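Local coordinates for protein aromatic-amino-acid:2-oxoglutarate transaminase (Candida albicans, PDB 6HND) that probably transfers amino groups between aromatic amino acids and 2-oxo acids such as 2-oxoglutarate, using pyridoxal 5'-phosphate as cofactor, at residues Phe142-Ile147 against Asp156-Phe161; Ile277-Pro282 against Pro322-Leu327; Arg332-Glu337 against Gly350-His355. All blocks are in the same frame, centred on the assembly; numbering follows the deposited sequence.

Interaction 1 (Phe142-Ile147 against Asp156-Phe161)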
loop_
_atom_site.group_PDB
_atom_site.type_symbol
_atom_site.label_atom_id
_atom_site.label_comp_id
_atom_site.label_asym_id
_atom_site.label_seq_id
_atom_site.Cartn_x
_atom_site.Cartn_y
_atom_site.Cartn_z
ATOM N N PHE B 142 -1.924 20.329 -0.567
ATOM C CA PHE B 142 -2.649 20.438 -1.856
ATOM C C PHE B 142 -4.042 19.824 -1.719
ATOM O O PHE B 142 -4.998 20.457 -2.169
ATOM C CB PHE B 142 -1.925 19.762 -3.009
ATOM C CG PHE B 142 -2.839 19.469 -4.162
ATOM C CD1 PHE B 142 -3.137 20.453 -5.081
ATOM C CD2 PHE B 142 -3.434 18.230 -4.292
ATOM C CE1 PHE B 142 -3.997 20.187 -6.126
ATOM C CE2 PHE B 142 -4.301 17.974 -5.336
ATOM C CZ PHE B 142 -4.583 18.951 -6.241
ATOM N N ALA B 143 -4.153 18.640 -1.114
ATOM C CA ALA B 143 -5.460 17.960 -0.902
ATOM C C ALA B 143 -6.364 18.831 -0.001
ATOM O O ALA B 143 -7.545 18.933 -0.341
ATOM C CB ALA B 143 -5.297 16.548 -0.360
ATOM N N ARG B 144 -5.860 19.433 1.089
ATOM C CA ARG B 144 -6.678 20.374 1.914
ATOM C C ARG B 144 -7.218 21.492 1.005
ATOM O O ARG B 144 -8.427 21.714 0.992
ATOM C CB ARG B 144 -5.903 21.000 3.077
ATOM C CG ARG B 144 -5.518 20.008 4.164
ATOM C CD ARG B 144 -4.808 20.597 5.386
ATOM N NE ARG B 144 -4.247 19.500 6.175
ATOM C CZ ARG B 144 -2.957 19.150 6.250
ATOM N NH1 ARG B 144 -2.013 19.831 5.622
ATOM N NH2 ARG B 144 -2.611 18.113 6.994
ATOM N N ASP B 145 -6.334 22.160 0.269
ATOM C CA ASP B 145 -6.650 23.357 -0.548
ATOM C C ASP B 145 -7.693 22.993 -1.603
ATOM O O ASP B 145 -8.632 23.787 -1.799
ATOM C CB ASP B 145 -5.365 23.933 -1.144
ATOM C CG ASP B 145 -4.457 24.578 -0.094
ATOM O OD1 ASP B 145 -4.921 24.748 1.036
ATOM O OD2 ASP B 145 -3.283 24.896 -0.415
ATOM N N PHE B 146 -7.544 21.819 -2.228
ATOM C CA PHE B 146 -8.431 21.290 -3.291
ATOM C C PHE B 146 -9.821 21.069 -2.713
ATOM O O PHE B 146 -10.799 21.432 -3.379
ATOM C CB PHE B 146 -7.860 19.995 -3.880
ATOM C CG PHE B 146 -8.667 19.398 -5.004
ATOM C CD1 PHE B 146 -8.649 19.961 -6.272
ATOM C CD2 PHE B 146 -9.423 18.253 -4.802
ATOM C CE1 PHE B 146 -9.403 19.416 -7.299
ATOM C CE2 PHE B 146 -10.178 17.712 -5.831
ATOM C CZ PHE B 146 -10.160 18.287 -7.080
ATOM N N ILE B 147 -9.904 20.439 -1.533
ATOM C CA ILE B 147 -11.201 20.156 -0.843
ATOM C C ILE B 147 -11.816 21.482 -0.353
ATOM O O ILE B 147 -13.028 21.655 -0.478
ATOM C CB ILE B 147 -11.018 19.099 0.262
ATOM C CG1 ILE B 147 -11.038 17.699 -0.339
ATOM C CG2 ILE B 147 -12.062 19.193 1.358
ATOM C CD1 ILE B 147 -12.422 17.217 -0.727
ATOM N N ASP B 156 -14.652 22.625 11.375
ATOM C CA ASP B 156 -13.242 23.109 11.337
ATOM C C ASP B 156 -12.233 21.988 11.652
ATOM O O ASP B 156 -11.073 22.113 11.198
ATOM C CB ASP B 156 -13.083 24.311 12.274
ATOM C CG ASP B 156 -13.814 25.569 11.800
ATOM O OD1 ASP B 156 -14.092 25.673 10.564
ATOM O OD2 ASP B 156 -14.103 26.443 12.669
ATOM N N ASP B 157 -12.659 20.926 12.339
ATOM C CA ASP B 157 -11.792 19.883 12.953
ATOM C C ASP B 157 -11.649 18.665 12.030
ATOM O O ASP B 157 -11.716 17.517 12.523
ATOM C CB ASP B 157 -12.328 19.491 14.333
ATOM C CG ASP B 157 -11.952 20.506 15.395
ATOM O OD1 ASP B 157 -10.861 21.123 15.269
ATOM O OD2 ASP B 157 -12.748 20.682 16.322
ATOM N N TRP B 158 -11.440 18.909 10.740
ATOM C CA TRP B 158 -11.259 17.863 9.707
ATOM C C TRP B 158 -9.787 17.819 9.315
ATOM O O TRP B 158 -9.050 18.813 9.590
ATOM C CB TRP B 158 -12.142 18.116 8.483
ATOM C CG TRP B 158 -11.882 19.392 7.742
ATOM C CD1 TRP B 158 -12.487 20.588 7.985
ATOM C CD2 TRP B 158 -11.094 19.587 6.553
ATOM N NE1 TRP B 158 -12.112 21.518 7.059
ATOM C CE2 TRP B 158 -11.260 20.942 6.164
ATOM C CE3 TRP B 158 -10.265 18.763 5.775
ATOM C CZ2 TRP B 158 -10.598 21.504 5.076
ATOM C CZ3 TRP B 158 -9.585 19.323 4.711
ATOM C CH2 TRP B 158 -9.757 20.672 4.364
ATOM N N ASN B 159 -9.397 16.732 8.663
ATOM C CA ASN B 159 -8.032 16.587 8.113
ATOM C C ASN B 159 -8.051 15.627 6.917
ATOM O O ASN B 159 -9.081 14.978 6.665
ATOM C CB ASN B 159 -7.083 16.173 9.243
ATOM C CG ASN B 159 -5.622 16.391 8.934
ATOM O OD1 ASN B 159 -5.260 17.091 7.969
ATOM N ND2 ASN B 159 -4.790 15.728 9.730
ATOM N N VAL B 160 -6.949 15.587 6.173
ATOM C CA VAL B 160 -6.777 14.666 5.030
ATOM C C VAL B 160 -5.697 13.646 5.414
ATOM O O VAL B 160 -4.940 13.901 6.349
ATOM C CB VAL B 160 -6.487 15.446 3.728
ATOM C CG1 VAL B 160 -7.692 16.253 3.306
ATOM C CG2 VAL B 160 -5.298 16.373 3.822
ATOM N N PHE B 161 -5.639 12.547 4.668
ATOM C CA PHE B 161 -4.690 11.421 4.828
ATOM C C PHE B 161 -4.442 10.791 3.450
ATOM O O PHE B 161 -5.408 10.347 2.811
ATOM C CB PHE B 161 -5.287 10.400 5.788
ATOM C CG PHE B 161 -4.324 9.360 6.261
ATOM C CD1 PHE B 161 -4.093 8.220 5.513
ATOM C CD2 PHE B 161 -3.679 9.501 7.478
ATOM C CE1 PHE B 161 -3.220 7.249 5.969
ATOM C CE2 PHE B 161 -2.822 8.521 7.942
ATOM C CZ PHE B 161 -2.596 7.396 7.182
#
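Asn159 OD1 is gripped by two nitrogens of Arg144, NH2 at 3.0 Å and NE at 3.2 Å. The guanidinium comes side-on, with the oxygen lying in its plane, and the amide is turned only 16° from that plane, so the two flat groups are nearly coplanar. NH2 uses a lone pair of OD1 in the carbonyl plane, while NE approaches almost straight along the C=O bond. Asn159 OD1 also takes a weak bond from Val160 N, which ties the amide back to its own strand.

Arg144 starts with CG beside the backbone N (chi1 -68°) and then runs extended to NE, a course that carries its methylenes across the strand. CG meets Val160 CG2 at 3.7 Å, and the same methyl sits over one face of the guanidinium. Ala143, small enough to let the helix come close, touches Val160 CG2 with its CB. The benzene edge of Trp158 faces Arg144 O, with CH2 3.8 Å from it; Ile147 CG2 touches the same CH2 at 4.1 Å.

Helix 137-151 is thereby packed on one of the two border strands, as counted in this chain, of the large mixed sheet of this class I aminotransferase fold, where strand 350-355 is the inner neighbour. Arg144 NH1 has a further partner in Gln141 OE1 on the same helix. Because a neutral amide rather than a carboxylate receives the arginine, the positive charge is probably left largely uncompensated within the contact, which is tolerable where Arg144 is partly exposed; the long aliphatic stem meanwhile serves the apolar packing.

Interaction 2 (Ile277-Pro282 against Pro322-Leu327). With PLP (pyridoxal-5'-phosphate), chain E.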
loop_
_atom_site.group_PDB
_atom_site.type_symbol
_atom_site.label_atom_id
_atom_site.label_comp_id
_atom_site.label_asym_id
_atom_site.label_seq_id
_atom_site.Cartn_x
_atom_site.Cartn_y
_atom_site.Cartn_z
ATOM N N ILE B 277 -21.587 8.148 7.411
ATOM C CA ILE B 277 -21.639 8.154 5.931
ATOM C C ILE B 277 -20.213 7.963 5.397
ATOM O O ILE B 277 -19.332 8.796 5.678
ATOM C CB ILE B 277 -22.292 9.441 5.414
ATOM C CG1 ILE B 277 -23.704 9.609 5.982
ATOM C CG2 ILE B 277 -22.272 9.460 3.878
ATOM C CD1 ILE B 277 -24.315 10.974 5.701
ATOM N N ILE B 278 -20.003 6.886 4.647
ATOM C CA ILE B 278 -18.806 6.727 3.769
ATOM C C ILE B 278 -19.243 7.198 2.372
ATOM O O ILE B 278 -20.120 6.561 1.757
ATOM C CB ILE B 278 -18.274 5.281 3.811
ATOM C CG1 ILE B 278 -17.893 4.860 5.229
ATOM C CG2 ILE B 278 -17.098 5.108 2.862
ATOM C CD1 ILE B 278 -17.792 3.363 5.431
ATOM N N GLU B 279 -18.671 8.311 1.928
ATOM C CA GLU B 279 -18.915 8.927 0.608
ATOM C C GLU B 279 -17.740 8.551 -0.289
ATOM O O GLU B 279 -16.573 8.904 0.044
ATOM C CB GLU B 279 -19.055 10.453 0.723
ATOM C CG GLU B 279 -19.296 11.145 -0.618
ATOM C CD GLU B 279 -19.400 12.678 -0.525
ATOM O OE1 GLU B 279 -18.392 13.332 -0.149
ATOM O OE2 GLU B 279 -20.470 13.228 -0.865
ATOM N N ASP B 280 -18.022 7.842 -1.368
ATOM C CA ASP B 280 -17.000 7.477 -2.374
ATOM C C ASP B 280 -17.284 8.367 -3.582
ATOM O O ASP B 280 -18.427 8.378 -3.993
ATOM C CB ASP B 280 -17.051 5.964 -2.616
ATOM C CG ASP B 280 -15.988 5.373 -3.533
ATOM O OD1 ASP B 280 -15.068 6.113 -3.969
ATOM O OD2 ASP B 280 -16.086 4.156 -3.786
ATOM N N ASP B 281 -16.295 9.118 -4.071
ATOM C CA ASP B 281 -16.454 10.043 -5.215
ATOM C C ASP B 281 -15.211 10.004 -6.104
ATOM O O ASP B 281 -14.470 10.969 -6.193
ATOM C CB ASP B 281 -16.743 11.474 -4.734
ATOM C CG ASP B 281 -17.292 12.332 -5.862
ATOM O OD1 ASP B 281 -18.167 11.801 -6.597
ATOM O OD2 ASP B 281 -16.816 13.497 -6.026
ATOM N N PRO B 282 -14.973 8.900 -6.845
ATOM C CA PRO B 282 -13.863 8.841 -7.792
ATOM C C PRO B 282 -13.980 9.677 -9.083
ATOM O O PRO B 282 -12.948 9.994 -9.632
ATOM C CB PRO B 282 -13.775 7.345 -8.103
ATOM C CG PRO B 282 -15.191 6.851 -7.897
ATOM C CD PRO B 282 -15.736 7.654 -6.746
ATOM N N PRO B 322 -22.775 19.309 -4.362
ATOM C CA PRO B 322 -22.132 19.280 -3.057
ATOM C C PRO B 322 -21.891 17.886 -2.479
ATOM O O PRO B 322 -22.737 17.025 -2.656
ATOM C CB PRO B 322 -23.114 20.026 -2.160
ATOM C CG PRO B 322 -23.753 21.030 -3.088
ATOM C CD PRO B 322 -23.908 20.255 -4.371
ATOM N N SER B 323 -20.740 17.743 -1.801
ATOM C CA SER B 323 -20.332 16.583 -0.977
ATOM C C SER B 323 -21.149 16.578 0.315
ATOM O O SER B 323 -21.495 17.671 0.814
ATOM C CB SER B 323 -18.823 16.619 -0.693
ATOM O OG SER B 323 -18.440 15.723 0.354
ATOM N N TYR B 324 -21.390 15.385 0.856
ATOM C CA TYR B 324 -21.857 15.174 2.251
ATOM C C TYR B 324 -20.977 15.938 3.255
ATOM O O TYR B 324 -21.492 16.245 4.339
ATOM C CB TYR B 324 -21.971 13.673 2.548
ATOM C CG TYR B 324 -23.250 13.063 2.013
ATOM C CD1 TYR B 324 -24.430 13.141 2.749
ATOM C CD2 TYR B 324 -23.303 12.460 0.768
ATOM C CE1 TYR B 324 -25.611 12.578 2.292
ATOM C CE2 TYR B 324 -24.479 11.898 0.290
ATOM C CZ TYR B 324 -25.639 11.970 1.048
ATOM O OH TYR B 324 -26.813 11.458 0.591
ATOM N N LEU B 325 -19.715 16.231 2.943
ATOM C CA LEU B 325 -18.812 17.026 3.832
ATOM C C LEU B 325 -19.447 18.401 4.076
ATOM O O LEU B 325 -19.241 18.986 5.166
ATOM C CB LEU B 325 -17.436 17.217 3.180
ATOM C CG LEU B 325 -16.483 16.013 3.100
ATOM C CD1 LEU B 325 -15.179 16.420 2.421
ATOM C CD2 LEU B 325 -16.197 15.394 4.466
ATOM N N GLU B 326 -20.134 18.918 3.057
ATOM C CA GLU B 326 -20.659 20.301 3.041
ATOM C C GLU B 326 -21.871 20.370 3.976
ATOM O O GLU B 326 -22.172 21.473 4.395
ATOM C CB GLU B 326 -20.946 20.747 1.607
ATOM C CG GLU B 326 -19.659 20.902 0.826
ATOM C CD GLU B 326 -19.800 21.111 -0.670
ATOM O OE1 GLU B 326 -20.257 22.168 -1.045
ATOM O OE2 GLU B 326 -19.402 20.222 -1.445
ATOM N N LEU B 327 -22.493 19.233 4.294
ATOM C CA LEU B 327 -23.644 19.134 5.220
ATOM C C LEU B 327 -23.178 18.813 6.634
ATOM O O LEU B 327 -23.911 19.128 7.580
ATOM C CB LEU B 327 -24.576 18.029 4.714
ATOM C CG LEU B 327 -25.059 18.217 3.278
ATOM C CD1 LEU B 327 -26.072 17.160 2.921
ATOM C CD2 LEU B 327 -25.660 19.605 3.098
HETATM N N1 PLP E . -15.124 3.109 -6.048
HETATM C C2 PLP E . -15.750 3.285 -7.204
HETATM C C2A PLP E . -17.193 3.653 -7.146
HETATM C C3 PLP E . -15.051 3.160 -8.437
HETATM O O3 PLP E . -15.724 3.354 -9.611
HETATM C C4 PLP E . -13.672 2.823 -8.427
HETATM C C4A PLP E . -12.922 2.790 -9.705
HETATM C C5 PLP E . -13.042 2.660 -7.174
HETATM C C6 PLP E . -13.811 2.794 -6.043
HETATM C C5A PLP E . -11.613 2.210 -7.022
HETATM O O4P PLP E . -10.607 3.223 -7.290
HETATM P P PLP E . -9.041 2.885 -7.045
HETATM O O1P PLP E . -8.966 1.980 -5.821
HETATM O O2P PLP E . -8.460 4.288 -6.888
HETATM O O3P PLP E . -8.557 2.188 -8.276
#
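Glu279 reaches from its strand to Tyr324 and Ser323, its OE2 accepting a nearly straight bond from Tyr324 N at 2.9 Å, while a salt bridge from OE1 to Arg335 NH1 meets its buried charge. The backbone N-H arrives from above the carboxylate plane. Ser323 forms an ST turn, its OG accepting from Leu325 N at 2.9 Å. The same OG is modelled very close to Glu279 OE1, so the length of that bond is doubtful; serine suits the place because its hydroxyl can accept from Leu325 N and probably donate to the carboxylate. Glu326 OE2 folds back to accept Ser323 N at 2.8 Å.

Glu279 is extended throughout (chi1 179°), the reach needed to cross from the central sheet to this connection before strand 333-338. Asp280, next in the strand, points the other way, and its OD2 lies 2.7 Å from N1 of the pyridoxal phosphate, the ring-nitrogen partner familiar in this fold type I family. Pro282 packs its CG against the same pyridine ring.

Outward, the Tyr324 ring has Glu279 OE2 at its edge, while its hydroxyl bonds Gln258 OE1. Ile277 CG2 lies over one face of that ring, and Ile277 CD1 meets Tyr324 CD1 at 3.7 Å.

Interaction 3 (Arg332-Glu337 against Gly350-His355)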
loop_
_atom_site.group_PDB
_atom_site.type_symbol
_atom_site.label_atom_id
_atom_site.label_comp_id
_atom_site.label_asym_id
_atom_site.label_seq_id
_atom_site.Cartn_x
_atom_site.Cartn_y
_atom_site.Cartn_z
ATOM N N ARG B 332 -19.255 13.064 10.917
ATOM C CA ARG B 332 -19.948 11.756 10.756
ATOM C C ARG B 332 -19.746 11.261 9.315
ATOM O O ARG B 332 -20.043 10.076 9.036
ATOM C CB ARG B 332 -21.384 11.989 11.222
ATOM C CG ARG B 332 -22.483 11.187 10.555
ATOM C CD ARG B 332 -23.820 11.847 10.850
ATOM N NE ARG B 332 -24.045 12.115 12.267
ATOM C CZ ARG B 332 -24.338 11.197 13.185
ATOM N NH1 ARG B 332 -24.415 9.919 12.862
ATOM N NH2 ARG B 332 -24.565 11.553 14.437
ATOM N N VAL B 333 -19.244 12.134 8.437
ATOM C CA VAL B 333 -18.885 11.834 7.022
ATOM C C VAL B 333 -17.383 11.581 6.893
ATOM O O VAL B 333 -16.556 12.415 7.386
ATOM C CB VAL B 333 -19.294 12.987 6.092
ATOM C CG1 VAL B 333 -18.809 12.791 4.666
ATOM C CG2 VAL B 333 -20.800 13.177 6.128
ATOM N N LEU B 334 -17.043 10.527 6.158
ATOM C CA LEU B 334 -15.670 10.293 5.664
ATOM C C LEU B 334 -15.737 10.302 4.137
ATOM O O LEU B 334 -16.434 9.436 3.571
ATOM C CB LEU B 334 -15.182 8.942 6.206
ATOM C CG LEU B 334 -13.725 8.603 5.918
ATOM C CD1 LEU B 334 -13.224 7.586 6.925
ATOM C CD2 LEU B 334 -13.565 8.081 4.489
ATOM N N ARG B 335 -15.047 11.235 3.491
ATOM C CA ARG B 335 -15.032 11.309 1.998
ATOM C C ARG B 335 -13.812 10.555 1.450
ATOM O O ARG B 335 -12.668 10.847 1.889
ATOM C CB ARG B 335 -15.014 12.750 1.490
ATOM C CG ARG B 335 -14.880 12.831 -0.022
ATOM C CD ARG B 335 -14.774 14.259 -0.513
ATOM N NE ARG B 335 -14.655 14.400 -1.962
ATOM C CZ ARG B 335 -15.656 14.327 -2.827
ATOM N NH1 ARG B 335 -16.881 14.057 -2.413
ATOM N NH2 ARG B 335 -15.410 14.494 -4.119
ATOM N N VAL B 336 -14.043 9.627 0.524
ATOM C CA VAL B 336 -12.946 8.917 -0.192
ATOM C C VAL B 336 -12.696 9.547 -1.568
ATOM O O VAL B 336 -13.632 9.591 -2.399
ATOM C CB VAL B 336 -13.293 7.424 -0.311
ATOM C CG1 VAL B 336 -12.212 6.654 -1.075
ATOM C CG2 VAL B 336 -13.514 6.850 1.073
ATOM N N GLU B 337 -11.462 9.966 -1.813
ATOM C CA GLU B 337 -10.997 10.459 -3.132
ATOM C C GLU B 337 -9.906 9.532 -3.679
ATOM O O GLU B 337 -9.313 8.783 -2.868
ATOM C CB GLU B 337 -10.439 11.876 -3.006
ATOM C CG GLU B 337 -11.497 12.927 -2.753
ATOM C CD GLU B 337 -11.687 13.981 -3.834
ATOM O OE1 GLU B 337 -11.117 13.861 -4.952
ATOM O OE2 GLU B 337 -12.424 14.901 -3.563
ATOM N N GLY B 350 -4.471 8.242 -3.539
ATOM C CA GLY B 350 -5.709 8.986 -3.291
ATOM C C GLY B 350 -5.622 9.710 -1.972
ATOM O O GLY B 350 -4.490 9.858 -1.446
ATOM N N PHE B 351 -6.765 10.119 -1.426
ATOM C CA PHE B 351 -6.808 10.637 -0.040
ATOM C C PHE B 351 -8.208 10.437 0.527
ATOM O O PHE B 351 -9.167 10.258 -0.230
ATOM C CB PHE B 351 -6.316 12.091 0.008
ATOM C CG PHE B 351 -7.128 13.077 -0.789
ATOM C CD1 PHE B 351 -6.876 13.280 -2.136
ATOM C CD2 PHE B 351 -8.135 13.801 -0.184
ATOM C CE1 PHE B 351 -7.627 14.194 -2.856
ATOM C CE2 PHE B 351 -8.901 14.695 -0.915
ATOM C CZ PHE B 351 -8.652 14.885 -2.249
ATOM N N ILE B 352 -8.296 10.514 1.844
ATOM C CA ILE B 352 -9.585 10.595 2.563
ATOM C C ILE B 352 -9.640 11.946 3.282
ATOM O O ILE B 352 -8.578 12.561 3.529
ATOM C CB ILE B 352 -9.823 9.401 3.504
ATOM C CG1 ILE B 352 -8.754 9.286 4.583
ATOM C CG2 ILE B 352 -9.978 8.129 2.686
ATOM C CD1 ILE B 352 -8.980 8.163 5.528
ATOM N N VAL B 353 -10.868 12.401 3.526
ATOM C CA VAL B 353 -11.194 13.634 4.281
ATOM C C VAL B 353 -12.161 13.181 5.356
ATOM O O VAL B 353 -13.106 12.474 4.984
ATOM C CB VAL B 353 -11.842 14.692 3.382
ATOM C CG1 VAL B 353 -11.985 16.037 4.087
ATOM C CG2 VAL B 353 -11.117 14.817 2.051
ATOM N N GLY B 354 -11.882 13.539 6.608
ATOM C CA GLY B 354 -12.716 13.194 7.771
ATOM C C GLY B 354 -12.282 13.945 9.010
ATOM O O GLY B 354 -11.317 14.761 8.924
ATOM N N HIS B 355 -12.975 13.698 10.127
ATOM C CA HIS B 355 -12.640 14.299 11.442
ATOM C C HIS B 355 -11.205 13.912 11.831
ATOM O O HIS B 355 -10.804 12.722 11.620
ATOM C CB HIS B 355 -13.674 13.904 12.517
ATOM C CG HIS B 355 -13.646 14.809 13.711
ATOM N ND1 HIS B 355 -12.848 14.554 14.809
ATOM C CD2 HIS B 355 -14.279 15.989 13.954
ATOM C CE1 HIS B 355 -13.003 15.531 15.677
ATOM N NE2 HIS B 355 -13.878 16.429 15.175
HETATM O O HOH W 1 -15.127 11.627 9.602
#
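Two first torsions bring Glu337 over Phe351: Glu337 CG stands beside its backbone N (chi1 -71°), and Phe351 CG sits between its own N and carbonyl carbon (chi1 62°), which swings the ring back under the glutamate. Glu337 CB lies 3.6 Å from the ring centroid, a CH-pi contact over the face. The bend at chi2 then sends the carboxylate along the ring, tilted 16° from its plane, until OE2 takes Arg335 NE at 2.8 Å and NH2 at 3.1 Å.

Both residues belong to a beta hairpin in the large sheet. Glu337-Phe351 and Arg335-Val353 are antiparallel hydrogen-bonded pairs; in the latter, Arg335 N donates to Val353 O at 2.7 Å. Between them comes the non-hydrogen-bonded pair Val336-Ile352, whose beta-branched side chains meet on the opposite face, CG2 to CG2 at 4.1 Å, with Leu334 CD2 also on Ile352 CG2. Beyond the last paired residues, a water joins Val333 O to His355 N.

Arg335 also bridges Asp281 and Glu279, and Glu337 OE2 is hydrogen-bonded to the hydroxyl of Tyr285. The buried guanidinium is thus surrounded by acidic groups, which probably stabilises its positive charge, while the phenyl ring shields the Glu337 stem.

Overall arrangement
All three contacts involve the one large mixed sheet. Interaction 3 pairs two of its inner strands and interaction 2 joins the next strand to a connecting loop; both are fully buried. Interaction 1, partly exposed, packs a helix on a border strand. The sheet runs on across them: Asn159 N meets Gly354 O at 2.8 Å between interactions 1 and 3, and Glu279 O meets Val336 N at 2.7 Å between 2 and 3. Interactions 2 and 3 share buried salt bridges, Asp281 and Glu279 with Arg335, whereas in interaction 1 an arginine meets a neutral amide. Interaction 2 alone holds residues of the cofactor pocket; interaction 1 is the most remote from it.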